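Local coordinates for protein pyruvate carboxylase n-terminal domain (Aquifex aeolicus, PDB 1ULZ) that serves as the biotin carboxylase subunit of a pyruvate carboxylase, a protein of the ATP-grasp superfamily, at residues I245-Y254 and I276-Y284. The protein carries 1 engineered substitution. Numbering follows the deposited sequence.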
loop_
_atom_site.group_PDB
_atom_site.type_symbol
_atom_site.label_atom_id
_atom_site.label_comp_id
_atom_site.label_asym_id
_atom_site.label_seq_id
_atom_site.Cartn_x
_atom_site.Cartn_y
_atom_site.Cartn_z
ATOM N N ILE A 245 -3.347 -23.022 8.267
ATOM C CA ILE A 245 -3.531 -24.222 9.082
ATOM C C ILE A 245 -3.930 -23.983 10.537
ATOM O O ILE A 245 -4.517 -24.860 11.168
ATOM C CB ILE A 245 -2.273 -25.095 9.085
ATOM C CG1 ILE A 245 -1.065 -24.269 9.510
ATOM C CG2 ILE A 245 -2.049 -25.681 7.716
ATOM C CD1 ILE A 245 0.206 -25.074 9.529
ATOM N N LEU A 246 -3.607 -22.817 11.084
ATOM C CA LEU A 246 -3.969 -22.545 12.475
ATOM C C LEU A 246 -5.307 -21.845 12.582
ATOM O O LEU A 246 -5.611 -20.932 11.806
ATOM C CB LEU A 246 -2.906 -21.685 13.170
ATOM C CG LEU A 246 -1.511 -22.293 13.296
ATOM C CD1 LEU A 246 -0.586 -21.305 13.981
ATOM C CD2 LEU A 246 -1.584 -23.601 14.071
ATOM N N THR A 247 -6.112 -22.291 13.541
ATOM C CA THR A 247 -7.413 -21.685 13.791
ATOM C C THR A 247 -7.128 -20.566 14.791
ATOM O O THR A 247 -6.044 -20.513 15.370
ATOM C CB THR A 247 -8.380 -22.687 14.435
ATOM O OG1 THR A 247 -7.818 -23.161 15.666
ATOM C CG2 THR A 247 -8.624 -23.866 13.504
ATOM N N PRO A 248 -8.092 -19.656 15.006
ATOM C CA PRO A 248 -7.855 -18.568 15.961
ATOM C C PRO A 248 -7.472 -19.056 17.363
ATOM O O PRO A 248 -6.628 -18.448 18.026
ATOM C CB PRO A 248 -9.176 -17.803 15.947
ATOM C CG PRO A 248 -9.649 -17.993 14.526
ATOM C CD PRO A 248 -9.363 -19.466 14.287
ATOM N N GLU A 249 -8.083 -20.152 17.814
ATOM C CA GLU A 249 -7.770 -20.679 19.138
ATOM C C GLU A 249 -6.360 -21.252 19.209
ATOM O O GLU A 249 -5.661 -21.073 20.210
ATOM C CB GLU A 249 -8.792 -21.742 19.571
ATOM C CG GLU A 249 -9.642 -22.339 18.447
ATOM C CD GLU A 249 -10.599 -21.330 17.832
ATOM O OE1 GLU A 249 -11.291 -20.618 18.602
ATOM O OE2 GLU A 249 -10.668 -21.251 16.584
ATOM N N LYS A 250 -5.936 -21.946 18.156
ATOM C CA LYS A 250 -4.593 -22.507 18.146
ATOM C C LYS A 250 -3.568 -21.407 17.912
ATOM O O LYS A 250 -2.439 -21.482 18.398
ATOM C CB LYS A 250 -4.471 -23.588 17.077
ATOM C CG LYS A 250 -5.134 -24.906 17.474
ATOM C CD LYS A 250 -4.837 -25.973 16.432
ATOM C CE LYS A 250 -3.338 -26.000 16.103
ATOM N NZ LYS A 250 -3.037 -26.750 14.844
ATOM N N ARG A 251 -3.972 -20.382 17.166
ATOM C CA ARG A 251 -3.091 -19.253 16.897
ATOM C C ARG A 251 -2.708 -18.624 18.229
ATOM O O ARG A 251 -1.538 -18.336 18.476
ATOM C CB ARG A 251 -3.795 -18.212 16.016
ATOM C CG ARG A 251 -3.009 -16.912 15.855
ATOM C CD ARG A 251 -3.491 -16.101 14.652
ATOM N NE ARG A 251 -3.316 -16.864 13.421
ATOM C CZ ARG A 251 -4.313 -17.373 12.704
ATOM N NH1 ARG A 251 -5.571 -17.192 13.089
ATOM N NH2 ARG A 251 -4.046 -18.085 11.616
ATOM N N GLU A 252 -3.704 -18.420 19.091
ATOM C CA GLU A 252 -3.449 -17.824 20.398
ATOM C C GLU A 252 -2.754 -18.800 21.347
ATOM O O GLU A 252 -1.893 -18.397 22.130
ATOM C CB GLU A 252 -4.753 -17.312 21.018
ATOM C CG GLU A 252 -5.297 -16.082 20.308
ATOM C CD GLU A 252 -4.244 -14.986 20.149
ATOM O OE1 GLU A 252 -4.270 -14.276 19.118
ATOM O OE2 GLU A 252 -3.395 -14.827 21.056
ATOM N N TYR A 253 -3.113 -20.080 21.270
ATOM C CA TYR A 253 -2.493 -21.078 22.136
ATOM C C TYR A 253 -0.975 -21.049 21.961
ATOM O O TYR A 253 -0.240 -20.895 22.936
ATOM C CB TYR A 253 -3.050 -22.480 21.835
ATOM C CG TYR A 253 -2.282 -23.611 22.493
ATOM C CD1 TYR A 253 -1.426 -24.415 21.749
ATOM C CD2 TYR A 253 -2.380 -23.850 23.863
ATOM C CE1 TYR A 253 -0.690 -25.420 22.343
ATOM C CE2 TYR A 253 -1.641 -24.860 24.471
ATOM C CZ TYR A 253 -0.797 -25.640 23.703
ATOM O OH TYR A 253 -0.030 -26.626 24.285
ATOM N N TYR A 254 -0.505 -21.184 20.723
ATOM C CA TYR A 254 0.934 -21.159 20.455
ATOM C C TYR A 254 1.496 -19.751 20.667
ATOM O O TYR A 254 2.628 -19.581 21.133
ATOM C CB TYR A 254 1.220 -21.651 19.028
ATOM C CG TYR A 254 1.141 -23.165 18.878
ATOM C CD1 TYR A 254 2.040 -23.993 19.540
ATOM C CD2 TYR A 254 0.168 -23.762 18.085
ATOM C CE1 TYR A 254 1.973 -25.372 19.418
ATOM C CE2 TYR A 254 0.096 -25.141 17.958
ATOM C CZ TYR A 254 1.001 -25.938 18.630
ATOM O OH TYR A 254 0.939 -27.309 18.523
ATOM N N ILE A 276 8.240 -25.889 12.853
ATOM C CA ILE A 276 7.915 -26.738 11.719
ATOM C C ILE A 276 6.575 -27.313 12.133
ATOM O O ILE A 276 6.384 -27.678 13.292
ATOM C CB ILE A 276 8.925 -27.880 11.493
ATOM C CG1 ILE A 276 9.122 -28.683 12.774
ATOM C CG2 ILE A 276 10.236 -27.317 11.000
ATOM C CD1 ILE A 276 10.123 -29.795 12.616
ATOM N N ALA A 277 5.629 -27.362 11.207
ATOM C CA ALA A 277 4.310 -27.885 11.532
ATOM C C ALA A 277 4.069 -29.181 10.790
ATOM O O ALA A 277 4.538 -29.349 9.663
ATOM C CB ALA A 277 3.239 -26.870 11.165
ATOM N N ASP A 278 3.344 -30.100 11.420
ATOM C CA ASP A 278 3.048 -31.363 10.766
ATOM C C ASP A 278 1.698 -31.218 10.081
ATOM O O ASP A 278 1.054 -30.167 10.178
ATOM C CB ASP A 278 3.023 -32.526 11.774
ATOM C CG ASP A 278 1.938 -32.379 12.824
ATOM O OD1 ASP A 278 0.904 -31.744 12.540
ATOM O OD2 ASP A 278 2.106 -32.924 13.937
ATOM N N GLN A 279 1.275 -32.273 9.392
ATOM C CA GLN A 279 0.009 -32.266 8.666
ATOM C C GLN A 279 -1.204 -31.940 9.524
ATOM O O GLN A 279 -2.231 -31.513 9.006
ATOM C CB GLN A 279 -0.212 -33.623 7.980
ATOM C CG GLN A 279 0.804 -33.940 6.889
ATOM C CD GLN A 279 0.502 -35.248 6.175
ATOM O OE1 GLN A 279 1.360 -35.806 5.483
ATOM N NE2 GLN A 279 -0.723 -35.743 6.336
ATOM N N GLU A 280 -1.105 -32.140 10.831
ATOM C CA GLU A 280 -2.252 -31.862 11.685
ATOM C C GLU A 280 -2.252 -30.450 12.232
ATOM O O GLU A 280 -3.235 -30.016 12.835
ATOM C CB GLU A 280 -2.318 -32.857 12.846
ATOM C CG GLU A 280 -2.364 -34.303 12.406
ATOM C CD GLU A 280 -0.981 -34.848 12.111
ATOM O OE1 GLU A 280 -0.873 -35.939 11.499
ATOM O OE2 GLU A 280 0.004 -34.185 12.506
ATOM N N GLY A 281 -1.157 -29.725 12.030
ATOM C CA GLY A 281 -1.108 -28.366 12.533
ATOM C C GLY A 281 -0.383 -28.239 13.861
ATOM O O GLY A 281 -0.493 -27.214 14.534
ATOM N N ASN A 282 0.350 -29.277 14.249
ATOM C CA ASN A 282 1.106 -29.237 15.498
ATOM C C ASN A 282 2.460 -28.595 15.215
ATOM O O ASN A 282 3.099 -28.901 14.210
ATOM C CB ASN A 282 1.304 -30.653 16.051
ATOM C CG ASN A 282 0.019 -31.257 16.569
ATOM O OD1 ASN A 282 -0.549 -30.784 17.557
ATOM N ND2 ASN A 282 -0.460 -32.302 15.900
ATOM N N LEU A 283 2.900 -27.709 16.104
ATOM C CA LEU A 283 4.172 -27.018 15.918
ATOM C C LEU A 283 5.286 -27.522 16.825
ATOM O O LEU A 283 5.042 -27.967 17.943
ATOM C CB LEU A 283 4.000 -25.513 16.147
ATOM C CG LEU A 283 2.871 -24.807 15.396
ATOM C CD1 LEU A 283 2.978 -23.302 15.608
ATOM C CD2 LEU A 283 2.952 -25.135 13.918
ATOM N N TYR A 284 6.514 -27.435 16.322
ATOM C CA TYR A 284 7.698 -27.847 17.063
ATOM C C TYR A 284 8.776 -26.781 16.830
ATOM O O TYR A 284 9.158 -26.511 15.691
ATOM C CB TYR A 284 8.198 -29.209 16.576
ATOM C CG TYR A 284 7.128 -30.276 16.484
ATOM C CD1 TYR A 284 6.338 -30.400 15.344
ATOM C CD2 TYR A 284 6.926 -31.178 17.522
ATOM C CE1 TYR A 284 5.385 -31.393 15.236
ATOM C CE2 TYR A 284 5.969 -32.178 17.424
ATOM C CZ TYR A 284 5.205 -32.283 16.278
ATOM O OH TYR A 284 4.266 -33.288 16.162
#
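In the ATP-grasp part of the chain, helix 248-264 lies against the beta hairpin made by strands 269-277 and 283-289, and two side chains one turn apart on that helix reach the end of the hairpin, Lys250 at Gly281 in the loop and Tyr254 at Leu283, where the second strand begins. The Tyr254 ring lies over Leu283, whose CG stands 3.8 Å from the ring centroid and 12° off its normal, a CH-pi contact; Tyr253 CD1 covers the opposite face. Tyr254 OH accepts a nearly straight bond from Leu283 N, 3.1 Å away; Leu283 thus meets the tyrosine twice, with its backbone N-H at the hydroxyl and its side chain over the ring. Lys250, its chain bent about CG-CD (chi3 48°), runs along the ring edge with CE in the ring plane, and its NZ donates a hydrogen bond to Gly281 O at 2.6 Å, from above the carbonyl plane. Before the helix begins, Leu246 CD2 touches the same carbonyl oxygen, and Ile245 CD1 packs on Ala277 CB at 3.9 Å; both residues also lean on strand 206-214. The loop contains a type I turn from Asp278 to Gly281, tied together by the Asp278 carboxylate. Its OD2 takes Tyr284 OH and Asn282 ND2, while Asp278 OD1 receives Glu280 N at 2.7 Å, in an Asx turn, and Asn282 N at 3.1 Å, from opposite faces of the carboxylate plane.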